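Local coordinates for protein neutral proteinase inhibitor ScNPI (Streptomyces caespitosus, PDB 4HWX) that inhibits serine endopeptidases and probably also metallopeptidases, working as a secreted homodimer of the Streptomyces subtilisin inhibitor family, at residues A[27-32]-A[37-42]; A[43-48]-A[108-113]; A[59-64]-A[92-97]. One frame throughout, in Å; residues are numbered along the deposited sequence.

Contact 1: residues A[27-32]-A[37-42]; sequences ATTLSC and EGTHPA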
ATOM      1  N   ALA A  27      -0.957   7.841   7.922  1.00 30.24           N
ATOM      2  CA  ALA A  27      -1.307   6.765   7.006  1.00 30.66           C
ATOM      3  C   ALA A  27      -2.324   5.818   7.597  1.00 35.47           C
ATOM      4  O   ALA A  27      -2.374   5.663   8.823  1.00 35.73           O
ATOM      5  CB  ALA A  27      -0.054   5.974   6.635  1.00 31.18           C
ATOM      6  N   THR A  28      -3.105   5.136   6.714  1.00 30.17           N
ATOM      7  CA  THR A  28      -4.035   4.081   7.121  1.00 30.92           C
ATOM      8  C   THR A  28      -3.984   2.883   6.177  1.00 32.93           C
ATOM      9  O   THR A  28      -3.634   3.024   5.000  1.00 31.22           O
ATOM     10  CB  THR A  28      -5.497   4.558   7.209  1.00 40.03           C
ATOM     11  OG1 THR A  28      -5.895   5.102   5.954  1.00 37.40           O
ATOM     12  CG2 THR A  28      -5.747   5.537   8.350  1.00 40.78           C
ATOM     13  N   THR A  29      -4.356   1.711   6.697  1.00 29.85           N
ATOM     14  CA  THR A  29      -4.517   0.488   5.908  1.00 29.01           C
ATOM     15  C   THR A  29      -6.013   0.262   5.710  1.00 31.57           C
ATOM     16  O   THR A  29      -6.826   0.706   6.534  1.00 30.04           O
ATOM     17  CB  THR A  29      -3.894  -0.739   6.570  1.00 33.36           C
ATOM     18  OG1 THR A  29      -4.575  -0.964   7.812  1.00 34.64           O
ATOM     19  CG2 THR A  29      -2.359  -0.640   6.733  1.00 30.93           C
ATOM     20  N   LEU A  30      -6.365  -0.456   4.657  1.00 28.08           N
ATOM     21  CA  LEU A  30      -7.753  -0.788   4.347  1.00 28.32           C
ATOM     22  C   LEU A  30      -7.839  -2.075   3.543  1.00 33.80           C
ATOM     23  O   LEU A  30      -7.123  -2.270   2.556  1.00 32.50           O
ATOM     24  CB  LEU A  30      -8.439   0.351   3.582  1.00 27.99           C
ATOM     25  CG  LEU A  30      -9.941   0.148   3.305  1.00 31.85           C
ATOM     26  CD1 LEU A  30     -10.753   0.249   4.577  1.00 31.79           C
ATOM     27  CD2 LEU A  30     -10.455   1.149   2.286  1.00 33.51           C
ATOM     28  N   SER A  31      -8.719  -2.958   3.988  1.00 30.90           N
ATOM     29  CA  SER A  31      -9.000  -4.208   3.318  1.00 33.00           C
ATOM     30  C   SER A  31     -10.489  -4.270   3.114  1.00 36.21           C
ATOM     31  O   SER A  31     -11.221  -3.905   4.037  1.00 35.50           O
ATOM     32  CB  SER A  31      -8.496  -5.390   4.137  1.00 35.98           C
ATOM     33  OG  SER A  31      -8.921  -6.595   3.528  1.00 49.74           O
ATOM     34  N   CYS A  32     -10.941  -4.643   1.902  1.00 35.46           N
ATOM     35  CA  CYS A  32     -12.374  -4.714   1.572  1.00 37.52           C
ATOM     36  C   CYS A  32     -12.720  -6.097   1.058  1.00 44.33           C
ATOM     37  O   CYS A  32     -12.282  -6.480  -0.032  1.00 44.58           O
ATOM     38  CB  CYS A  32     -12.779  -3.631   0.569  1.00 37.78           C
ATOM     39  SG  CYS A  32     -12.169  -1.973   0.977  1.00 40.10           S
ATOM     40  N   GLU A  37     -11.881  -3.773   7.084  1.00 38.73           N
ATOM     41  CA  GLU A  37     -11.027  -3.522   8.253  1.00 38.00           C
ATOM     42  C   GLU A  37      -9.706  -2.861   7.911  1.00 40.02           C
ATOM     43  O   GLU A  37      -9.337  -2.747   6.744  1.00 39.28           O
ATOM     44  CB  GLU A  37     -10.756  -4.833   9.025  1.00 40.26           C
ATOM     45  CG  GLU A  37     -10.229  -5.980   8.177  1.00 49.04           C
ATOM     46  CD  GLU A  37     -10.099  -7.268   8.960  1.00 67.68           C
ATOM     47  OE1 GLU A  37      -9.105  -7.413   9.708  1.00 63.25           O
ATOM     48  OE2 GLU A  37     -11.004  -8.123   8.846  1.00 59.10           O
ATOM     49  N   GLY A  38      -9.010  -2.441   8.962  1.00 37.79           N
ATOM     50  CA  GLY A  38      -7.709  -1.790   8.913  1.00 36.46           C
ATOM     51  C   GLY A  38      -7.619  -0.702   9.955  1.00 41.15           C
ATOM     52  O   GLY A  38      -8.520  -0.573  10.794  1.00 41.18           O
ATOM     53  N   THR A  39      -6.555   0.123   9.889  1.00 35.77           N
ATOM     54  CA  THR A  39      -6.414   1.254  10.791  1.00 35.63           C
ATOM     55  C   THR A  39      -7.295   2.408  10.308  1.00 37.94           C
ATOM     56  O   THR A  39      -7.468   3.382  11.042  1.00 37.98           O
ATOM     57  CB  THR A  39      -4.949   1.652  10.943  1.00 41.45           C
ATOM     58  OG1 THR A  39      -4.413   1.925   9.648  1.00 37.05           O
ATOM     59  CG2 THR A  39      -4.145   0.579  11.639  1.00 42.59           C
ATOM     60  N   HIS A  40      -7.890   2.301   9.087  1.00 33.89           N
ATOM     61  CA  HIS A  40      -8.805   3.334   8.607  1.00 32.91           C
ATOM     62  C   HIS A  40      -9.972   3.484   9.624  1.00 36.76           C
ATOM     63  O   HIS A  40     -10.495   2.466  10.075  1.00 37.68           O
ATOM     64  CB  HIS A  40      -9.321   3.025   7.187  1.00 33.39           C
ATOM     65  CG  HIS A  40      -9.947   4.218   6.554  1.00 35.54           C
ATOM     66  ND1 HIS A  40     -11.194   4.662   6.943  1.00 37.19           N
ATOM     67  CD2 HIS A  40      -9.452   5.063   5.615  1.00 36.12           C
ATOM     68  CE1 HIS A  40     -11.421   5.761   6.243  1.00 35.91           C
ATOM     69  NE2 HIS A  40     -10.411   6.033   5.416  1.00 35.69           N
ATOM     70  N   PRO A  41     -10.349   4.708  10.046  1.00 36.86           N
ATOM     71  CA  PRO A  41     -11.384   4.832  11.094  1.00 38.42           C
ATOM     72  C   PRO A  41     -12.828   4.568  10.636  1.00 44.32           C
ATOM     73  O   PRO A  41     -13.683   4.338  11.493  1.00 44.84           O
ATOM     74  CB  PRO A  41     -11.221   6.264  11.589  1.00 40.56           C
ATOM     75  CG  PRO A  41     -10.591   6.993  10.491  1.00 43.93           C
ATOM     76  CD  PRO A  41      -9.811   6.034   9.659  1.00 38.28           C
ATOM     77  N   ALA A  42     -13.105   4.574   9.317  1.00 40.58           N
ATOM     78  CA  ALA A  42     -14.455   4.294   8.767  1.00 39.85           C
ATOM     79  C   ALA A  42     -14.270   3.292   7.617  1.00 41.37           C
ATOM     80  O   ALA A  42     -14.392   3.676   6.454  1.00 39.24           O
ATOM     81  CB  ALA A  42     -15.115   5.594   8.302  1.00 40.27           C
TER
HETATM   82  O   HOH W   1      -1.932   2.747  10.148  1.00 37.58           O
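Thr29 and Thr39 trade hydrogen bonds across the gap, each hydroxyl taking up the other residue's backbone amide. Thr29 N donates to Thr39 OG1 at 3.0 Å with an N-H...O angle of 163°, and Thr39 N returns the favour to Thr29 OG1 at 3.1 Å. In both threonines OG1 sits between backbone N and carbonyl carbon (chi1 62° and 56°), which turns each hydroxyl to the amide of the other threonine. Thr39 OG1 also meets a water at 2.7 Å, and that water donates to Ala27 O. With an alanine in place of Thr39, the amide of Thr29 would probably lose its acceptor across the gap and the water its link to this loop.

Backbone bonds carry the rest. Ser31 and Glu37 form an antiparallel hydrogen-bonded pair, Ser31 N reaching Glu37 O at 2.8 Å and Glu37 N reaching Ser31 O at 3.1 Å. This is the short strand 36-37, outermost in the sheet within this chain, lying against strand 23-32, and past it the chain turns by way of residues 38-42 into helix 43-52. Gly38 makes the departure, at backbone angles suited to glycine, and a CB there would collide with Thr29 O. Beyond it His40 N rejoins the strand through Thr29 O at 3.2 Å.

His40 supplies ring and apolar contacts. Its side chain crosses Thr28, CD2 coming 3.6 Å from Thr28 OG1, a buried hydroxyl without a partner in the model, while His40 CB lies 4.1 Å from Leu30 CD1. Ala42 N donates to His40 ND1 and His40 NE2 donates a hydrogen bond to Val111 O, so the imidazole is held from both nitrogens. Thr29 and Thr39 also pack on Leu30 and Ser31 of the second subunit.

Contact 2: residues A[43-48]-A[108-113]; sequences PRAACD and SNPVYA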
ATOM      1  N   PRO A  43     -13.852   2.028   7.912  1.00 38.62           N
ATOM      2  CA  PRO A  43     -13.474   1.108   6.822  1.00 37.62           C
ATOM      3  C   PRO A  43     -14.545   0.816   5.773  1.00 39.84           C
ATOM      4  O   PRO A  43     -14.237   0.941   4.590  1.00 36.87           O
ATOM      5  CB  PRO A  43     -13.067  -0.172   7.543  1.00 39.97           C
ATOM      6  CG  PRO A  43     -12.754   0.239   8.918  1.00 44.94           C
ATOM      7  CD  PRO A  43     -13.626   1.403   9.230  1.00 41.01           C
ATOM      8  N   ARG A  44     -15.773   0.426   6.176  1.00 36.34           N
ATOM      9  CA  ARG A  44     -16.804   0.112   5.180  1.00 35.53           C
ATOM     10  C   ARG A  44     -17.139   1.320   4.305  1.00 37.04           C
ATOM     11  O   ARG A  44     -17.245   1.161   3.090  1.00 36.40           O
ATOM     12  CB  ARG A  44     -18.072  -0.473   5.820  1.00 33.02           C
ATOM     13  CG  ARG A  44     -19.035  -1.036   4.764  1.00 33.88           C
ATOM     14  CD  ARG A  44     -18.470  -2.264   4.075  1.00 33.35           C
ATOM     15  NE  ARG A  44     -18.600  -3.446   4.928  1.00 41.75           N
ATOM     16  CZ  ARG A  44     -18.163  -4.656   4.600  1.00 55.90           C
ATOM     17  NH1 ARG A  44     -17.538  -4.851   3.449  1.00 42.75           N
ATOM     18  NH2 ARG A  44     -18.351  -5.681   5.421  1.00 41.35           N
ATOM     19  N   ALA A  45     -17.267   2.517   4.907  1.00 34.57           N
ATOM     20  CA  ALA A  45     -17.558   3.751   4.174  1.00 35.57           C
ATOM     21  C   ALA A  45     -16.443   4.077   3.141  1.00 36.29           C
ATOM     22  O   ALA A  45     -16.754   4.483   2.008  1.00 33.95           O
ATOM     23  CB  ALA A  45     -17.745   4.906   5.146  1.00 37.16           C
ATOM     24  N   ALA A  46     -15.156   3.857   3.517  1.00 32.01           N
ATOM     25  CA  ALA A  46     -14.008   4.060   2.613  1.00 30.97           C
ATOM     26  C   ALA A  46     -14.061   3.019   1.457  1.00 34.77           C
ATOM     27  O   ALA A  46     -13.907   3.397   0.299  1.00 33.14           O
ATOM     28  CB  ALA A  46     -12.702   3.938   3.395  1.00 31.12           C
ATOM     29  N   CYS A  47     -14.357   1.738   1.766  1.00 34.45           N
ATOM     30  CA  CYS A  47     -14.504   0.668   0.758  1.00 35.76           C
ATOM     31  C   CYS A  47     -15.573   1.025  -0.275  1.00 37.41           C
ATOM     32  O   CYS A  47     -15.300   0.909  -1.474  1.00 35.21           O
ATOM     33  CB  CYS A  47     -14.821  -0.665   1.423  1.00 37.35           C
ATOM     34  SG  CYS A  47     -13.453  -1.310   2.409  1.00 40.65           S
ATOM     35  N   ASP A  48     -16.773   1.477   0.190  1.00 35.39           N
ATOM     36  CA  ASP A  48     -17.898   1.921  -0.656  1.00 35.70           C
ATOM     37  C   ASP A  48     -17.445   3.075  -1.569  1.00 37.16           C
ATOM     38  O   ASP A  48     -17.745   3.079  -2.767  1.00 34.70           O
ATOM     39  CB  ASP A  48     -19.091   2.407   0.209  1.00 38.30           C
ATOM     40  CG  ASP A  48     -19.789   1.413   1.130  1.00 47.18           C
ATOM     41  OD1 ASP A  48     -19.764   0.211   0.830  1.00 46.35           O
ATOM     42  OD2 ASP A  48     -20.385   1.860   2.149  1.00 52.27           O
ATOM     43  N   SER A 108     -15.812  15.254   2.123  1.00 58.15           N
ATOM     44  CA  SER A 108     -15.770  14.702   3.466  1.00 57.50           C
ATOM     45  C   SER A 108     -15.689  13.192   3.201  1.00 57.20           C
ATOM     46  O   SER A 108     -16.161  12.361   3.987  1.00 57.57           O
ATOM     47  CB  SER A 108     -16.975  15.145   4.293  1.00 62.65           C
ATOM     48  OG  SER A 108     -16.685  16.356   4.969  1.00 70.68           O
ATOM     49  N   ASN A 109     -15.082  12.874   2.013  1.00 48.97           N
ATOM     50  CA  ASN A 109     -14.861  11.560   1.428  1.00 46.48           C
ATOM     51  C   ASN A 109     -14.244  10.670   2.467  1.00 46.16           C
ATOM     52  O   ASN A 109     -13.197  11.012   3.029  1.00 47.73           O
ATOM     53  CB  ASN A 109     -13.973  11.668   0.184  1.00 48.62           C
ATOM     54  CG  ASN A 109     -13.971  10.452  -0.696  1.00 44.95           C
ATOM     55  OD1 ASN A 109     -13.415   9.425  -0.352  1.00 38.07           O
ATOM     56  ND2 ASN A 109     -14.596  10.546  -1.845  1.00 34.21           N
ATOM     57  N   PRO A 110     -14.901   9.550   2.796  1.00 38.52           N
ATOM     58  CA  PRO A 110     -14.378   8.695   3.878  1.00 38.08           C
ATOM     59  C   PRO A 110     -12.920   8.254   3.667  1.00 39.57           C
ATOM     60  O   PRO A 110     -12.202   8.138   4.645  1.00 37.30           O
ATOM     61  CB  PRO A 110     -15.330   7.498   3.860  1.00 40.59           C
ATOM     62  CG  PRO A 110     -16.592   8.048   3.296  1.00 44.75           C
ATOM     63  CD  PRO A 110     -16.159   9.008   2.244  1.00 39.37           C
ATOM     64  N   VAL A 111     -12.474   8.075   2.397  1.00 34.66           N
ATOM     65  CA  VAL A 111     -11.126   7.587   2.065  1.00 31.00           C
ATOM     66  C   VAL A 111     -10.041   8.388   2.796  1.00 33.87           C
ATOM     67  O   VAL A 111      -9.222   7.762   3.474  1.00 32.27           O
ATOM     68  CB  VAL A 111     -10.856   7.508   0.540  1.00 32.73           C
ATOM     69  CG1 VAL A 111      -9.416   7.064   0.263  1.00 31.28           C
ATOM     70  CG2 VAL A 111     -11.837   6.543  -0.125  1.00 32.64           C
ATOM     71  N   TYR A 112     -10.056   9.728   2.704  1.00 30.58           N
ATOM     72  CA  TYR A 112      -9.045  10.541   3.380  1.00 31.01           C
ATOM     73  C   TYR A 112      -9.564  11.193   4.673  1.00 37.04           C
ATOM     74  O   TYR A 112      -8.967  12.163   5.148  1.00 36.65           O
ATOM     75  CB  TYR A 112      -8.426  11.572   2.425  1.00 30.22           C
ATOM     76  CG  TYR A 112      -7.525  10.883   1.422  1.00 29.75           C
ATOM     77  CD1 TYR A 112      -6.262  10.413   1.798  1.00 31.61           C
ATOM     78  CD2 TYR A 112      -7.995  10.539   0.154  1.00 29.17           C
ATOM     79  CE1 TYR A 112      -5.469   9.672   0.916  1.00 31.04           C
ATOM     80  CE2 TYR A 112      -7.190   9.841  -0.752  1.00 29.35           C
ATOM     81  CZ  TYR A 112      -5.928   9.413  -0.368  1.00 32.07           C
ATOM     82  OH  TYR A 112      -5.141   8.704  -1.248  1.00 29.91           O
ATOM     83  N   ALA A 113     -10.596  10.603   5.296  1.00 35.57           N
ATOM     84  CA  ALA A 113     -11.113  11.110   6.577  1.00 36.42           C
ATOM     85  C   ALA A 113     -10.340  10.434   7.733  1.00 39.89           C
ATOM     86  O   ALA A 113     -10.875   9.584   8.455  1.00 38.87           O
ATOM     87  CB  ALA A 113     -12.621  10.874   6.685  1.00 37.84           C
TER
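Helix 43-52 of the subtilisin inhibitor fold meets the C-terminal segment along its first turns, where Ala45 and Ala46 receive Pro110 and Val111. This segment near the C-terminus follows helix 99-105 and runs back to lie against a helix some sixty residues earlier in sequence.

Pro110 meets the helix with CB and CG of its ring. Its CB comes 3.8 Å from Ala45 CB, and the same carbon lies 3.7 Å from Ala46 N, resting on the peptide that joins the two alanines. Its CG reaches to the Ala45 side as well, at 3.8 Å from Ala45 O. Val111 takes the next position along, with CG2 3.8 Å from Ala46 O. Its CG1 is anti to the backbone N (chi1 177°), leaving CG2 anti to the carbonyl carbon and on the helix side. The backbones draw near here, Ala46 CA and Val111 CA being 4.6 Å apart, which methyl-sized side chains on the helix allow.

The turn that presents Pro110 and Val111 is held from within. Asn109 OD1 accepts from Val111 N at 3.2 Å, on a lone pair in the carbonyl plane, an Asx turn that spans the proline. Farther on, Ala113 N bonds to Pro110 O at 3.0 Å. On the helix side Cys47 N bonds to Pro43 O, and Cys47, disulfide-linked to Cys32, ties the helix to strand 23-32. Val111 also packs on Ala49 and Leu50 farther along the helix and on Leu60, while Tyr112 OH bonds to Thr80 O of the sheet.

No hydrogen bond crosses between the two segments. Contact between them is apolar and modest in area, so the match rests on shape, and polar groups nearby are bonded within their own segment or, like Tyr112 OH, to other parts of the fold.

Contact 3: residues A[59-64]-A[92-97]; sequences RLLAAP and WKHTFS. With ACT (acetate ion), chain E.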
ATOM      1  N   ARG A  59     -11.733  10.390  -9.273  1.00 30.74           N
ATOM      2  CA  ARG A  59     -13.148  10.548  -8.912  1.00 31.20           C
ATOM      3  C   ARG A  59     -13.331  10.746  -7.394  1.00 32.56           C
ATOM      4  O   ARG A  59     -14.436  11.083  -6.974  1.00 32.33           O
ATOM      5  CB  ARG A  59     -14.007   9.373  -9.426  1.00 30.08           C
ATOM      6  CG  ARG A  59     -14.144   9.415 -10.939  1.00 34.42           C
ATOM      7  CD  ARG A  59     -14.905   8.253 -11.538  1.00 38.98           C
ATOM      8  NE  ARG A  59     -14.767   8.281 -12.994  1.00 50.72           N
ATOM      9  CZ  ARG A  59     -14.903   7.233 -13.803  1.00 64.61           C
ATOM     10  NH1 ARG A  59     -15.199   6.036 -13.308  1.00 49.57           N
ATOM     11  NH2 ARG A  59     -14.741   7.372 -15.110  1.00 55.48           N
ATOM     12  N   LEU A  60     -12.256  10.576  -6.575  1.00 28.74           N
ATOM     13  CA  LEU A  60     -12.304  10.862  -5.126  1.00 27.75           C
ATOM     14  C   LEU A  60     -12.363  12.392  -4.914  1.00 32.53           C
ATOM     15  O   LEU A  60     -12.809  12.853  -3.874  1.00 32.01           O
ATOM     16  CB  LEU A  60     -11.091  10.267  -4.369  1.00 27.01           C
ATOM     17  CG  LEU A  60     -11.005   8.733  -4.266  1.00 30.63           C
ATOM     18  CD1 LEU A  60      -9.742   8.307  -3.569  1.00 29.86           C
ATOM     19  CD2 LEU A  60     -12.206   8.144  -3.546  1.00 32.93           C
ATOM     20  N   LEU A  61     -11.881  13.166  -5.901  1.00 30.32           N
ATOM     21  CA  LEU A  61     -11.912  14.619  -5.851  1.00 31.31           C
ATOM     22  C   LEU A  61     -13.251  15.071  -6.385  1.00 35.98           C
ATOM     23  O   LEU A  61     -13.776  14.453  -7.312  1.00 35.79           O
ATOM     24  CB  LEU A  61     -10.752  15.245  -6.652  1.00 32.17           C
ATOM     25  CG  LEU A  61      -9.376  15.243  -5.980  1.00 37.89           C
ATOM     26  CD1 LEU A  61      -8.683  13.947  -6.186  1.00 39.20           C
ATOM     27  CD2 LEU A  61      -8.495  16.314  -6.574  1.00 41.16           C
ATOM     28  N   ALA A  62     -13.844  16.091  -5.759  1.00 32.82           N
ATOM     29  CA  ALA A  62     -15.143  16.615  -6.196  1.00 33.93           C
ATOM     30  C   ALA A  62     -15.126  18.137  -6.185  1.00 37.65           C
ATOM     31  O   ALA A  62     -14.342  18.725  -5.433  1.00 35.56           O
ATOM     32  CB  ALA A  62     -16.246  16.090  -5.286  1.00 35.39           C
ATOM     33  N   ALA A  63     -15.950  18.783  -7.048  1.00 34.50           N
ATOM     34  CA  ALA A  63     -16.074  20.246  -7.073  1.00 33.86           C
ATOM     35  C   ALA A  63     -16.398  20.700  -5.639  1.00 34.32           C
ATOM     36  O   ALA A  63     -17.300  20.137  -4.999  1.00 33.85           O
ATOM     37  CB  ALA A  63     -17.176  20.666  -8.057  1.00 35.68           C
ATOM     38  N   PRO A  64     -15.598  21.594  -5.042  1.00 28.92           N
ATOM     39  CA  PRO A  64     -15.823  21.931  -3.620  1.00 29.05           C
ATOM     40  C   PRO A  64     -17.126  22.667  -3.329  1.00 34.30           C
ATOM     41  O   PRO A  64     -17.703  23.256  -4.233  1.00 35.20           O
ATOM     42  CB  PRO A  64     -14.645  22.868  -3.299  1.00 29.43           C
ATOM     43  CG  PRO A  64     -13.594  22.537  -4.325  1.00 32.47           C
ATOM     44  CD  PRO A  64     -14.387  22.264  -5.569  1.00 29.17           C
ATOM     45  N   TRP A  92      -1.616   5.664  -7.066  1.00 33.71           N
ATOM     46  CA  TRP A  92      -2.216   6.969  -7.344  1.00 32.67           C
ATOM     47  C   TRP A  92      -1.732   8.015  -6.358  1.00 34.14           C
ATOM     48  O   TRP A  92      -1.470   7.710  -5.193  1.00 30.76           O
ATOM     49  CB  TRP A  92      -3.755   6.857  -7.291  1.00 31.11           C
ATOM     50  CG  TRP A  92      -4.522   8.131  -7.549  1.00 31.43           C
ATOM     51  CD1 TRP A  92      -4.920   8.617  -8.764  1.00 34.67           C
ATOM     52  CD2 TRP A  92      -5.030   9.044  -6.565  1.00 30.42           C
ATOM     53  NE1 TRP A  92      -5.636   9.778  -8.600  1.00 33.65           N
ATOM     54  CE2 TRP A  92      -5.727  10.062  -7.258  1.00 33.99           C
ATOM     55  CE3 TRP A  92      -5.005   9.078  -5.157  1.00 30.84           C
ATOM     56  CZ2 TRP A  92      -6.361  11.119  -6.595  1.00 32.06           C
ATOM     57  CZ3 TRP A  92      -5.668  10.106  -4.500  1.00 31.72           C
ATOM     58  CH2 TRP A  92      -6.342  11.110  -5.217  1.00 32.20           C
ATOM     59  N   LYS A  93      -1.609   9.256  -6.839  1.00 31.54           N
ATOM     60  CA  LYS A  93      -1.260  10.383  -5.983  1.00 30.48           C
ATOM     61  C   LYS A  93      -1.887  11.671  -6.522  1.00 34.45           C
ATOM     62  O   LYS A  93      -2.265  11.745  -7.694  1.00 33.76           O
ATOM     63  CB  LYS A  93       0.263  10.538  -5.804  1.00 32.87           C
ATOM     64  CG  LYS A  93       1.023  10.932  -7.071  1.00 44.45           C
ATOM     65  CD  LYS A  93       2.517  11.080  -6.790  1.00 57.26           C
ATOM     66  CE  LYS A  93       3.314  11.322  -8.051  1.00 71.98           C
ATOM     67  NZ  LYS A  93       4.782  11.322  -7.793  1.00 83.13           N
ATOM     68  N   HIS A  94      -1.999  12.674  -5.654  1.00 31.20           N
ATOM     69  CA  HIS A  94      -2.491  14.012  -6.006  1.00 31.01           C
ATOM     70  C   HIS A  94      -1.913  14.997  -5.036  1.00 32.24           C
ATOM     71  O   HIS A  94      -1.978  14.756  -3.834  1.00 31.48           O
ATOM     72  CB  HIS A  94      -4.031  14.110  -6.024  1.00 30.81           C
ATOM     73  CG  HIS A  94      -4.518  15.380  -6.654  1.00 34.02           C
ATOM     74  ND1 HIS A  94      -4.817  15.448  -8.011  1.00 35.95           N
ATOM     75  CD2 HIS A  94      -4.691  16.612  -6.107  1.00 34.13           C
ATOM     76  CE1 HIS A  94      -5.198  16.700  -8.232  1.00 35.08           C
ATOM     77  NE2 HIS A  94      -5.136  17.439  -7.122  1.00 34.16           N
ATOM     78  N   THR A  95      -1.336  16.091  -5.558  1.00 29.39           N
ATOM     79  CA  THR A  95      -0.734  17.179  -4.768  1.00 29.38           C
ATOM     80  C   THR A  95      -1.684  18.380  -4.736  1.00 30.40           C
ATOM     81  O   THR A  95      -2.151  18.827  -5.782  1.00 29.09           O
ATOM     82  CB  THR A  95       0.641  17.579  -5.336  1.00 33.18           C
ATOM     83  OG1 THR A  95       1.483  16.431  -5.349  1.00 35.63           O
ATOM     84  CG2 THR A  95       1.326  18.689  -4.518  1.00 33.66           C
ATOM     85  N   PHE A  96      -1.983  18.868  -3.532  1.00 26.32           N
ATOM     86  CA  PHE A  96      -2.815  20.047  -3.315  1.00 26.86           C
ATOM     87  C   PHE A  96      -1.922  21.239  -2.903  1.00 31.30           C
ATOM     88  O   PHE A  96      -0.885  21.025  -2.278  1.00 30.41           O
ATOM     89  CB  PHE A  96      -3.881  19.766  -2.244  1.00 27.72           C
ATOM     90  CG  PHE A  96      -4.850  18.660  -2.594  1.00 28.71           C
ATOM     91  CD1 PHE A  96      -5.968  18.916  -3.390  1.00 29.62           C
ATOM     92  CD2 PHE A  96      -4.665  17.367  -2.105  1.00 30.07           C
ATOM     93  CE1 PHE A  96      -6.870  17.892  -3.709  1.00 30.26           C
ATOM     94  CE2 PHE A  96      -5.587  16.347  -2.400  1.00 31.12           C
ATOM     95  CZ  PHE A  96      -6.681  16.617  -3.200  1.00 29.63           C
ATOM     96  N   SER A  97      -2.355  22.489  -3.221  1.00 27.59           N
ATOM     97  CA  SER A  97      -1.653  23.760  -2.915  1.00 28.24           C
ATOM     98  C   SER A  97      -1.320  23.881  -1.423  1.00 31.91           C
ATOM     99  O   SER A  97      -0.239  24.342  -1.072  1.00 32.27           O
ATOM    100  CB  SER A  97      -2.534  24.949  -3.321  1.00 31.78           C
ATOM    101  OG  SER A  97      -2.884  24.898  -4.691  1.00 46.88           O
TER
HETATM  102  C   ACT E 504      -6.675  20.618  -7.491  1.00 70.50           C
HETATM  103  O   ACT E 504      -6.643  21.718  -8.086  1.00 77.21           O
HETATM  104  OXT ACT E 504      -5.749  20.289  -6.758  1.00 68.00           O
HETATM  105  CH3 ACT E 504      -7.848  19.691  -7.695  1.00 69.92           C
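The His94 imidazole takes Leu61 CD2 over the middle of one face, 3.7 Å from the ring centroid and 14° off its normal, a CH-pi contact. At the edge of the same ring NE2 donates an almost straight bond (176°) to OXT of a bound acetate, 2.9 Å away. Phe96 offers a face to His94 CD2, which stands 3.4 Å above the centre of the ring, and Leu61 CD2 also approaches Phe96 CE1 obliquely at 3.7 Å. Trp92 meets Leu61 with its edge instead, Trp92 CZ2 lying 3.7 Å from Leu61 CD1. Leu61 chi1 of -78° brings CG to the rings, and the branch there sends CD1 to Trp92 and CD2 to His94 and Phe96.

All three aromatic residues point to one side of strand 88-96, as alternate residues of a strand do, and the loop 59-64 lies over that side. Trp92 NE1 donates to Asn58 OD1, just before 59-64.

Between the two segments Leu61 makes the contacts, all without a hydrogen bond, with the Asn58 bond beside them. The acetate, probably from the crystallisation liquor, accepts the NE2 hydrogen, and its charge would probably favour the cationic form of His94.

Overall arrangement
Contact 1 lies farthest from the chain's centre, about 11 Å between centres against about 8 Å for the other two, and packs on the second subunit at one edge of the sheet. It relies on hydrogen bonds of backbone and threonine hydroxyls; contacts 2 and 3 have none between their segments and join helix or loop to neighbours by apolar packing. Contacts 1 and 3 reach the same sheet from opposite sides of the chain's centre. Contact 2 lies between them, joined to contact 1 by the Cys32-Cys47 disulfide and the His40 NE2 to Val111 O hydrogen bond, and to contact 3 by packing of Val111 and Tyr112 on Leu60 and of Tyr112 on Trp92.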